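Local coordinates for fibrillarin-like rRNA/tRNA 2'-O-methyltransferase (Methanocaldococcus jannaschii, PDB 1G8S), which probably methylates ribose 2'-hydroxyls in rRNA and tRNA, using S-adenosyl-L-methionine and a guide RNA that selects the target site within box C/D particles, at residues I30-K35 / D46-I51; S76-L81 / G99-I104; G82-T87 / R112-A117. All coordinates share one frame; numbering follows the deposited sequence.

Contact 1 (I30-K35 / D46-I51); sequences IVKGKK and DEEYRI
The carboxylate of Glu-48 rises from its strand to catch the backbone of the 30-35 loop. Gly-33 N donates to Glu-48 OE2 over 2.9 Å in an almost straight bond (176° at the hydrogen), reaching the oxygen on its syn side but 30° out of the carboxylate plane. The same oxygen has a water beside it: water 1 lies 2.8 Å from Glu-48 OE2 and 3.1 Å from Lys-34 O, placed to bridge them, so one carboxylate oxygen is set to engage two points of the loop. Beyond CG the Glu-48 chain is fully extended, which carries the acid across to the turn. Its other oxygen, OE1, is held by a salt bridge to Lys-43, and the Lys-32 CB lies beside it.

Lys-32 then reaches along the strand toward its start. Its extended chain lays CD and CE against the carbonyl of Asp-46, with CD 3.1 Å from Asp-46 O. The ammonium forms a rather long salt bridge, Lys-32 NZ to Asp-46 OD1 at 3.5 Å, on the exposed side of the contact. Glu-47 adds a nearby negative charge, although its OE2 is engaged by Lys-28.

At the other end Arg-50 CD comes only loosely near Lys-34 O (4.4 Å), its guanidinium committed to Glu-39 and to Asp-94 of helix 87-95. What presents Gly-33 N is a type II beta turn from Val-31 to Lys-34, with Gly-33 in the third position at positive phi (87°); the closing bond from Lys-34 N to Val-31 O is weak at 3.5 Å. The arrangement is a glycine-containing type II turn pinned by an acidic side chain of strand 47-51, in the antiparallel sheet that precedes the methyltransferase domain's Rossmann-like sheet.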
loop_
_atom_site.group_PDB
_atom_site.type_symbol
_atom_site.label_atom_id
_atom_site.label_comp_id
_atom_site.label_asym_id
_atom_site.label_seq_id
_atom_site.Cartn_x
_atom_site.Cartn_y
_atom_site.Cartn_z
ATOM N N ILE A 30 4.960 -10.497 -23.831
ATOM C CA ILE A 30 3.987 -11.391 -24.448
ATOM C C ILE A 30 4.235 -11.441 -25.959
ATOM O O ILE A 30 3.523 -12.127 -26.693
ATOM C CB ILE A 30 2.519 -10.958 -24.177
ATOM C CG1 ILE A 30 2.296 -9.511 -24.623
ATOM C CG2 ILE A 30 2.189 -11.136 -22.700
ATOM C CD1 ILE A 30 0.835 -9.081 -24.551
ATOM N N VAL A 31 5.244 -10.698 -26.406
ATOM C CA VAL A 31 5.651 -10.673 -27.814
ATOM C C VAL A 31 7.173 -10.783 -27.836
ATOM O O VAL A 31 7.892 -9.782 -27.911
ATOM C CB VAL A 31 5.236 -9.365 -28.534
ATOM C CG1 VAL A 31 5.760 -9.386 -29.974
ATOM C CG2 VAL A 31 3.720 -9.225 -28.533
ATOM N N LYS A 32 7.659 -12.015 -27.765
ATOM C CA LYS A 32 9.091 -12.276 -27.747
ATOM C C LYS A 32 9.808 -11.844 -29.020
ATOM O O LYS A 32 9.276 -11.966 -30.125
ATOM C CB LYS A 32 9.331 -13.766 -27.489
ATOM C CG LYS A 32 8.710 -14.245 -26.186
ATOM C CD LYS A 32 8.737 -15.756 -26.058
ATOM C CE LYS A 32 8.104 -16.195 -24.745
ATOM N NZ LYS A 32 8.082 -17.675 -24.606
ATOM N N GLY A 33 11.017 -11.322 -28.845
ATOM C CA GLY A 33 11.821 -10.890 -29.972
ATOM C C GLY A 33 11.579 -9.467 -30.428
ATOM O O GLY A 33 12.204 -9.009 -31.385
ATOM N N LYS A 34 10.682 -8.759 -29.750
ATOM C CA LYS A 34 10.378 -7.385 -30.128
ATOM C C LYS A 34 10.614 -6.378 -29.012
ATOM O O LYS A 34 10.186 -6.580 -27.875
ATOM C CB LYS A 34 8.922 -7.285 -30.603
ATOM C CG LYS A 34 8.430 -5.864 -30.882
ATOM C CD LYS A 34 6.980 -5.877 -31.360
ATOM C CE LYS A 34 6.402 -4.471 -31.479
ATOM N NZ LYS A 34 7.122 -3.629 -32.475
ATOM N N LYS A 35 11.318 -5.303 -29.344
ATOM C CA LYS A 35 11.566 -4.230 -28.392
ATOM C C LYS A 35 10.627 -3.102 -28.803
ATOM O O LYS A 35 10.700 -2.594 -29.923
ATOM C CB LYS A 35 13.018 -3.750 -28.451
ATOM C CG LYS A 35 14.014 -4.702 -27.798
ATOM C CD LYS A 35 15.358 -4.027 -27.598
ATOM C CE LYS A 35 16.343 -4.943 -26.882
ATOM N NZ LYS A 35 17.639 -4.249 -26.643
ATOM N N ASP A 46 13.443 -18.954 -23.136
ATOM C CA ASP A 46 12.507 -18.376 -24.094
ATOM C C ASP A 46 11.776 -17.168 -23.514
ATOM O O ASP A 46 11.153 -16.397 -24.250
ATOM C CB ASP A 46 11.497 -19.436 -24.536
ATOM C CG ASP A 46 10.870 -20.162 -23.367
ATOM O OD1 ASP A 46 10.256 -19.493 -22.507
ATOM O OD2 ASP A 46 10.993 -21.405 -23.305
ATOM N N GLU A 47 11.858 -17.006 -22.197
ATOM C CA GLU A 47 11.212 -15.893 -21.504
ATOM C C GLU A 47 12.025 -14.616 -21.650
ATOM O O GLU A 47 13.245 -14.631 -21.509
ATOM C CB GLU A 47 11.054 -16.218 -20.017
ATOM C CG GLU A 47 10.031 -17.298 -19.714
ATOM C CD GLU A 47 8.612 -16.761 -19.685
ATOM O OE1 GLU A 47 8.191 -16.116 -20.671
ATOM O OE2 GLU A 47 7.917 -16.988 -18.671
ATOM N N GLU A 48 11.350 -13.507 -21.931
ATOM C CA GLU A 48 12.042 -12.236 -22.073
ATOM C C GLU A 48 11.487 -11.206 -21.102
ATOM O O GLU A 48 10.296 -10.877 -21.142
ATOM C CB GLU A 48 11.926 -11.716 -23.509
ATOM C CG GLU A 48 12.599 -12.621 -24.532
ATOM C CD GLU A 48 12.553 -12.067 -25.945
ATOM O OE1 GLU A 48 12.983 -12.788 -26.870
ATOM O OE2 GLU A 48 12.094 -10.918 -26.131
ATOM N N TYR A 49 12.348 -10.712 -20.219
ATOM C CA TYR A 49 11.936 -9.711 -19.249
ATOM C C TYR A 49 12.308 -8.338 -19.780
ATOM O O TYR A 49 13.482 -8.034 -19.988
ATOM C CB TYR A 49 12.606 -9.950 -17.890
ATOM C CG TYR A 49 12.189 -11.248 -17.238
ATOM C CD1 TYR A 49 12.807 -12.453 -17.577
ATOM C CD2 TYR A 49 11.158 -11.279 -16.301
ATOM C CE1 TYR A 49 12.409 -13.655 -16.997
ATOM C CE2 TYR A 49 10.748 -12.480 -15.714
ATOM C CZ TYR A 49 11.382 -13.667 -16.071
ATOM O OH TYR A 49 10.979 -14.859 -15.511
ATOM N N ARG A 50 11.294 -7.512 -20.022
ATOM C CA ARG A 50 11.532 -6.177 -20.540
ATOM C C ARG A 50 11.719 -5.187 -19.405
ATOM O O ARG A 50 10.805 -4.977 -18.613
ATOM C CB ARG A 50 10.352 -5.725 -21.415
ATOM C CG ARG A 50 10.252 -6.383 -22.787
ATOM C CD ARG A 50 9.425 -5.476 -23.724
ATOM N NE ARG A 50 8.103 -5.282 -23.168
ATOM C CZ ARG A 50 7.405 -4.150 -23.198
ATOM N NH1 ARG A 50 7.884 -3.045 -23.778
ATOM N NH2 ARG A 50 6.225 -4.128 -22.608
ATOM N N ILE A 51 12.899 -4.581 -19.324
ATOM C CA ILE A 51 13.168 -3.602 -18.284
ATOM C C ILE A 51 12.224 -2.417 -18.512
ATOM O O ILE A 51 12.215 -1.807 -19.582
ATOM C CB ILE A 51 14.638 -3.140 -18.316
ATOM C CG1 ILE A 51 15.562 -4.353 -18.119
ATOM C CG2 ILE A 51 14.894 -2.117 -17.218
ATOM C CD1 ILE A 51 15.347 -5.087 -16.802
HETATM O O HOH W 1 10.264 -8.851 -25.708
#

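Contact 2 (S76-L81 / G99-I104); sequences SKILYL and GIVYAI. With MET (methionine), chain B.
Ile-78 and Tyr-80 each exchange backbone hydrogen bonds with the neighbouring parallel strand, and three of these are short and nearly linear: Ile-78 N to Ile-100 O, Tyr-102 N to Ile-78 O and Tyr-80 N to Tyr-102 O, each 2.7 Å. At the start of the strands the bond from Ile-100 N to Ser-76 O lengthens to 3.0 Å and bends to 150°, with the donor tilted 17° from the carbonyl plane. Strands 77-81 and 100-104 are the two arms of a beta-alpha-beta crossover through helix 87-95 in the Rossmann-like methyltransferase sheet.

Packing is tightest on the face of Leu-79, Leu-81, Tyr-102 and Ile-104. Leu-81 and Ile-104 lie side by side, and Leu-81 CD2 presses on Ile-104 CG1 at 3.5 Å, closer than usual for two carbons. Leu-79 CD1 sits 3.7 Å from the same Ile-104 CG1; this leucine crosses Tyr-102 at about a right angle, meeting its CB. Helix 156-167 packs over the two leucines. Farther back the contact loosens, and Lys-77 reaches its salt-bridge partner Glu-142 at the partly exposed margin. Within strand 100-104, Ile-100 CG2 covers the centre of one face of the Tyr-102 ring.

The face of Ile-78, Val-101, Tyr-80 and Ala-103 is slacker between the strands, its closest side-chain pair being Ile-78 CD1 and Val-101 CG2 at 4.1 Å. With CG anti to the backbone N (chi1 -169°), Tyr-80 lifts its ring off the sheet toward the bound methionine, where its OH stands 3.7 Å from the ligand's O. The leucine-isoleucine packing and straight amide bonds probably hold strand 77-81 firmly, keeping that hydroxyl at van der Waals range from the carboxylate.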
loop_
_atom_site.group_PDB
_atom_site.type_symbol
_atom_site.label_atom_id
_atom_site.label_comp_id
_atom_site.label_asym_id
_atom_site.label_seq_id
_atom_site.Cartn_x
_atom_site.Cartn_y
_atom_site.Cartn_z
ATOM N N SER A 76 -7.021 -8.902 -15.469
ATOM C CA SER A 76 -7.676 -7.599 -15.362
ATOM C C SER A 76 -8.122 -7.032 -16.703
ATOM O O SER A 76 -7.497 -7.272 -17.736
ATOM C CB SER A 76 -6.733 -6.572 -14.723
ATOM O OG SER A 76 -6.462 -6.866 -13.364
ATOM N N LYS A 77 -9.224 -6.292 -16.664
ATOM C CA LYS A 77 -9.729 -5.596 -17.838
ATOM C C LYS A 77 -9.385 -4.162 -17.460
ATOM O O LYS A 77 -9.804 -3.668 -16.407
ATOM C CB LYS A 77 -11.239 -5.770 -17.986
ATOM C CG LYS A 77 -11.653 -7.135 -18.494
ATOM C CD LYS A 77 -13.146 -7.182 -18.750
ATOM C CE LYS A 77 -13.569 -8.526 -19.313
ATOM N NZ LYS A 77 -15.041 -8.579 -19.555
ATOM N N ILE A 78 -8.601 -3.508 -18.305
ATOM C CA ILE A 78 -8.151 -2.155 -18.028
ATOM C C ILE A 78 -8.577 -1.158 -19.093
ATOM O O ILE A 78 -8.514 -1.454 -20.288
ATOM C CB ILE A 78 -6.604 -2.096 -17.943
ATOM C CG1 ILE A 78 -6.095 -3.120 -16.927
ATOM C CG2 ILE A 78 -6.134 -0.696 -17.597
ATOM C CD1 ILE A 78 -5.635 -4.397 -17.578
ATOM N N LEU A 79 -9.025 0.010 -18.637
ATOM C CA LEU A 79 -9.393 1.109 -19.532
ATOM C C LEU A 79 -8.227 2.089 -19.408
ATOM O O LEU A 79 -7.996 2.669 -18.341
ATOM C CB LEU A 79 -10.696 1.763 -19.073
ATOM C CG LEU A 79 -11.093 2.997 -19.893
ATOM C CD1 LEU A 79 -11.306 2.606 -21.354
ATOM C CD2 LEU A 79 -12.349 3.597 -19.297
ATOM N N TYR A 80 -7.478 2.247 -20.495
ATOM C CA TYR A 80 -6.312 3.120 -20.531
ATOM C C TYR A 80 -6.650 4.445 -21.214
ATOM O O TYR A 80 -7.001 4.462 -22.396
ATOM C CB TYR A 80 -5.171 2.423 -21.295
ATOM C CG TYR A 80 -3.841 3.114 -21.188
ATOM C CD1 TYR A 80 -2.847 2.625 -20.327
ATOM C CD2 TYR A 80 -3.565 4.279 -21.912
ATOM C CE1 TYR A 80 -1.629 3.277 -20.193
ATOM C CE2 TYR A 80 -2.341 4.940 -21.776
ATOM C CZ TYR A 80 -1.378 4.430 -20.911
ATOM O OH TYR A 80 -0.176 5.079 -20.751
ATOM N N LEU A 81 -6.522 5.541 -20.471
ATOM C CA LEU A 81 -6.818 6.876 -20.988
ATOM C C LEU A 81 -5.574 7.752 -21.014
ATOM O O LEU A 81 -4.928 7.958 -19.988
ATOM C CB LEU A 81 -7.881 7.554 -20.115
ATOM C CG LEU A 81 -9.153 6.762 -19.818
ATOM C CD1 LEU A 81 -10.045 7.557 -18.849
ATOM C CD2 LEU A 81 -9.876 6.450 -21.134
ATOM N N GLY A 99 -5.912 -10.786 -19.668
ATOM C CA GLY A 99 -6.962 -9.784 -19.622
ATOM C C GLY A 99 -7.074 -8.952 -20.887
ATOM O O GLY A 99 -6.685 -9.393 -21.970
ATOM N N ILE A 100 -7.599 -7.737 -20.745
ATOM C CA ILE A 100 -7.788 -6.841 -21.883
ATOM C C ILE A 100 -7.419 -5.402 -21.533
ATOM O O ILE A 100 -7.623 -4.954 -20.408
ATOM C CB ILE A 100 -9.267 -6.844 -22.353
ATOM C CG1 ILE A 100 -9.702 -8.258 -22.741
ATOM C CG2 ILE A 100 -9.434 -5.904 -23.545
ATOM C CD1 ILE A 100 -9.023 -8.792 -23.997
ATOM N N VAL A 101 -6.870 -4.686 -22.503
ATOM C CA VAL A 101 -6.516 -3.294 -22.305
ATOM C C VAL A 101 -7.196 -2.465 -23.395
ATOM O O VAL A 101 -6.878 -2.598 -24.577
ATOM C CB VAL A 101 -4.997 -3.071 -22.387
ATOM C CG1 VAL A 101 -4.662 -1.637 -22.043
ATOM C CG2 VAL A 101 -4.271 -4.035 -21.432
ATOM N N TYR A 102 -8.158 -1.644 -22.997
ATOM C CA TYR A 102 -8.838 -0.776 -23.953
ATOM C C TYR A 102 -8.054 0.525 -23.946
ATOM O O TYR A 102 -7.927 1.179 -22.901
ATOM C CB TYR A 102 -10.283 -0.515 -23.524
ATOM C CG TYR A 102 -11.154 -1.750 -23.447
ATOM C CD1 TYR A 102 -11.493 -2.310 -22.215
ATOM C CD2 TYR A 102 -11.667 -2.342 -24.604
ATOM C CE1 TYR A 102 -12.323 -3.420 -22.134
ATOM C CE2 TYR A 102 -12.499 -3.457 -24.534
ATOM C CZ TYR A 102 -12.824 -3.987 -23.295
ATOM O OH TYR A 102 -13.656 -5.076 -23.212
ATOM N N ALA A 103 -7.520 0.901 -25.103
ATOM C CA ALA A 103 -6.729 2.113 -25.219
ATOM C C ALA A 103 -7.493 3.195 -25.979
ATOM O O ALA A 103 -7.713 3.065 -27.183
ATOM C CB ALA A 103 -5.414 1.804 -25.934
ATOM N N ILE A 104 -7.886 4.250 -25.270
ATOM C CA ILE A 104 -8.617 5.365 -25.875
ATOM C C ILE A 104 -7.666 6.463 -26.345
ATOM O O ILE A 104 -6.884 7.000 -25.557
ATOM C CB ILE A 104 -9.611 5.991 -24.868
ATOM C CG1 ILE A 104 -10.419 4.890 -24.166
ATOM C CG2 ILE A 104 -10.531 6.995 -25.600
ATOM C CD1 ILE A 104 -11.187 3.977 -25.082
HETATM N N MET B . 2.918 8.511 -21.159
HETATM C CA MET B . 3.489 7.646 -22.227
HETATM C C MET B . 3.310 6.183 -21.856
HETATM O O MET B . 3.428 5.880 -20.653
HETATM C CB MET B . 4.976 7.946 -22.407
HETATM C CG MET B . 5.557 7.355 -23.668
HETATM S SD MET B . 4.562 7.858 -25.073
HETATM C CE MET B . 4.759 9.647 -24.993
HETATM O OXT MET B . 3.061 5.364 -22.764
#

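Contact 3 (G82-T87 / R112-A117); sequences GASAGT and RELLDA. With MET (methionine), chain B.
Apolar contact joins the loop to the helix: Leu-114 reaches the backbone of Gly-86, its CD1 3.4 Å from Gly-86 CA. Chi1 near 180° swings the isobutyl group so that this methyl meets the glycine. Ala-117 also faces Gly-86, and a side chain on the glycine would collide with its CB; at phi 118° the backbone itself favours glycine.

Polar links are fewer. Water 2 may bridge Glu-113 OE1 and Ser-84 O at the exposed edge, but the first arm is doubtfully short and the second weak.

Hydrogen bonds within the loop and to the ligand centre on Ser-84. Its OG accepts from Gly-86 N at 2.9 Å, an ST turn, and donates to the methionine OXT at 2.6 Å; Thr-88 OG1 also bonds the ligand. An alanine here would take away both serine bonds, which would probably leave the carboxylate without this donor and the Gly-86 amide without its acceptor. Thr-87, a predicted S-adenosylmethionine-binding residue, touches the ligand CG through OG1 at 3.5 Å.

This is the glycine-containing loop after the first strand of a Rossmann-like methyltransferase sheet, consistent with a cofactor-binding loop. Because Ser-84 serves carboxylate and Gly-86 amide at once, ligand binding is probably coupled to the shape of the turn before helix 87-95.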
loop_
_atom_site.group_PDB
_atom_site.type_symbol
_atom_site.label_atom_id
_atom_site.label_comp_id
_atom_site.label_asym_id
_atom_site.label_seq_id
_atom_site.Cartn_x
_atom_site.Cartn_y
_atom_site.Cartn_z
ATOM N N GLY A 82 -5.238 8.286 -22.184
ATOM C CA GLY A 82 -4.084 9.158 -22.271
ATOM C C GLY A 82 -3.184 8.915 -23.464
ATOM O O GLY A 82 -3.016 7.777 -23.905
ATOM N N ALA A 83 -2.601 9.996 -23.974
ATOM C CA ALA A 83 -1.707 9.935 -25.120
ATOM C C ALA A 83 -0.561 8.988 -24.811
ATOM O O ALA A 83 0.005 9.020 -23.716
ATOM C CB ALA A 83 -1.160 11.328 -25.436
ATOM N N SER A 84 -0.225 8.143 -25.774
ATOM C CA SER A 84 0.864 7.188 -25.587
ATOM C C SER A 84 1.376 6.674 -26.916
ATOM O O SER A 84 0.599 6.432 -27.840
ATOM C CB SER A 84 0.393 6.001 -24.744
ATOM O OG SER A 84 1.384 4.980 -24.704
ATOM N N ALA A 85 2.692 6.509 -26.991
ATOM C CA ALA A 85 3.343 5.988 -28.181
ATOM C C ALA A 85 3.428 4.468 -28.021
ATOM O O ALA A 85 3.937 3.768 -28.898
ATOM C CB ALA A 85 4.733 6.588 -28.321
ATOM N N GLY A 86 2.936 3.971 -26.886
ATOM C CA GLY A 86 2.929 2.539 -26.636
ATOM C C GLY A 86 3.732 2.025 -25.452
ATOM O O GLY A 86 3.592 0.856 -25.086
ATOM N N THR A 87 4.552 2.879 -24.848
ATOM C CA THR A 87 5.399 2.481 -23.716
ATOM C C THR A 87 4.660 1.812 -22.559
ATOM O O THR A 87 4.799 0.606 -22.343
ATOM C CB THR A 87 6.199 3.679 -23.165
ATOM O OG1 THR A 87 7.010 4.232 -24.212
ATOM C CG2 THR A 87 7.109 3.239 -22.019
ATOM N N ARG A 112 -1.947 5.798 -34.550
ATOM C CA ARG A 112 -1.066 5.208 -35.547
ATOM C C ARG A 112 0.219 4.707 -34.885
ATOM O O ARG A 112 0.658 3.584 -35.136
ATOM C CB ARG A 112 -0.723 6.249 -36.613
ATOM C CG ARG A 112 -0.067 5.695 -37.857
ATOM C CD ARG A 112 0.028 6.795 -38.905
ATOM N NE ARG A 112 -1.265 7.455 -39.066
ATOM C CZ ARG A 112 -1.472 8.544 -39.798
ATOM N NH1 ARG A 112 -0.469 9.115 -40.455
ATOM N NH2 ARG A 112 -2.690 9.066 -39.871
ATOM N N GLU A 113 0.807 5.545 -34.037
ATOM C CA GLU A 113 2.042 5.195 -33.345
ATOM C C GLU A 113 1.808 4.089 -32.327
ATOM O O GLU A 113 2.649 3.210 -32.157
ATOM C CB GLU A 113 2.627 6.418 -32.642
ATOM C CG GLU A 113 2.869 7.606 -33.557
ATOM C CD GLU A 113 3.648 8.714 -32.879
ATOM O OE1 GLU A 113 3.381 8.993 -31.690
ATOM O OE2 GLU A 113 4.520 9.315 -33.539
ATOM N N LEU A 114 0.665 4.137 -31.651
ATOM C CA LEU A 114 0.338 3.128 -30.654
ATOM C C LEU A 114 0.161 1.758 -31.303
ATOM O O LEU A 114 0.646 0.749 -30.782
ATOM C CB LEU A 114 -0.940 3.517 -29.900
ATOM C CG LEU A 114 -1.378 2.558 -28.787
ATOM C CD1 LEU A 114 -0.272 2.462 -27.750
ATOM C CD2 LEU A 114 -2.668 3.048 -28.145
ATOM N N LEU A 115 -0.529 1.724 -32.439
ATOM C CA LEU A 115 -0.768 0.477 -33.157
ATOM C C LEU A 115 0.531 -0.131 -33.672
ATOM O O LEU A 115 0.681 -1.353 -33.701
ATOM C CB LEU A 115 -1.722 0.709 -34.332
ATOM C CG LEU A 115 -3.170 1.057 -33.987
ATOM C CD1 LEU A 115 -3.935 1.393 -35.265
ATOM C CD2 LEU A 115 -3.819 -0.111 -33.271
ATOM N N ASP A 116 1.465 0.719 -34.083
ATOM C CA ASP A 116 2.748 0.236 -34.583
ATOM C C ASP A 116 3.596 -0.307 -33.436
ATOM O O ASP A 116 4.220 -1.363 -33.557
ATOM C CB ASP A 116 3.509 1.360 -35.292
ATOM C CG ASP A 116 2.831 1.804 -36.579
ATOM O OD1 ASP A 116 2.509 0.932 -37.416
ATOM O OD2 ASP A 116 2.627 3.024 -36.761
ATOM N N ALA A 117 3.608 0.419 -32.325
ATOM C CA ALA A 117 4.382 0.023 -31.155
ATOM C C ALA A 117 3.835 -1.231 -30.483
ATOM O O ALA A 117 4.598 -2.123 -30.106
ATOM C CB ALA A 117 4.421 1.164 -30.151
HETATM N N MET B . 2.918 8.511 -21.159
HETATM C CA MET B . 3.489 7.646 -22.227
HETATM C C MET B . 3.310 6.183 -21.856
HETATM O O MET B . 3.428 5.880 -20.653
HETATM C CB MET B . 4.976 7.946 -22.407
HETATM C CG MET B . 5.557 7.355 -23.668
HETATM S SD MET B . 4.562 7.858 -25.073
HETATM C CE MET B . 4.759 9.647 -24.993
HETATM O OXT MET B . 3.061 5.364 -22.764
HETATM O O HOH W 2 1.661 8.930 -29.848
#

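Contact 1 closes before the other two open. It joins strand 47-51 of the five-stranded antiparallel sheet to the loop after strand 24-28, with its centre about 21 Å from that of contact 2 and about 18 Å from that of contact 3. Contacts 2 and 3 alternate along the chain and their centres lie about 13 Å apart: strand 77-81 runs into loop 82-87, and strand 100-105 is followed by helix 108-117. They meet where Ala-103 CB packs on Leu-114 CD2, and both touch the bound methionine at the strands' C-terminal ends, as expected of a Rossmann-like methyltransferase. Lys-34 CE of contact 1 packs on Ala-117 O of helix 108-117, so its loop borders the ligand-binding region.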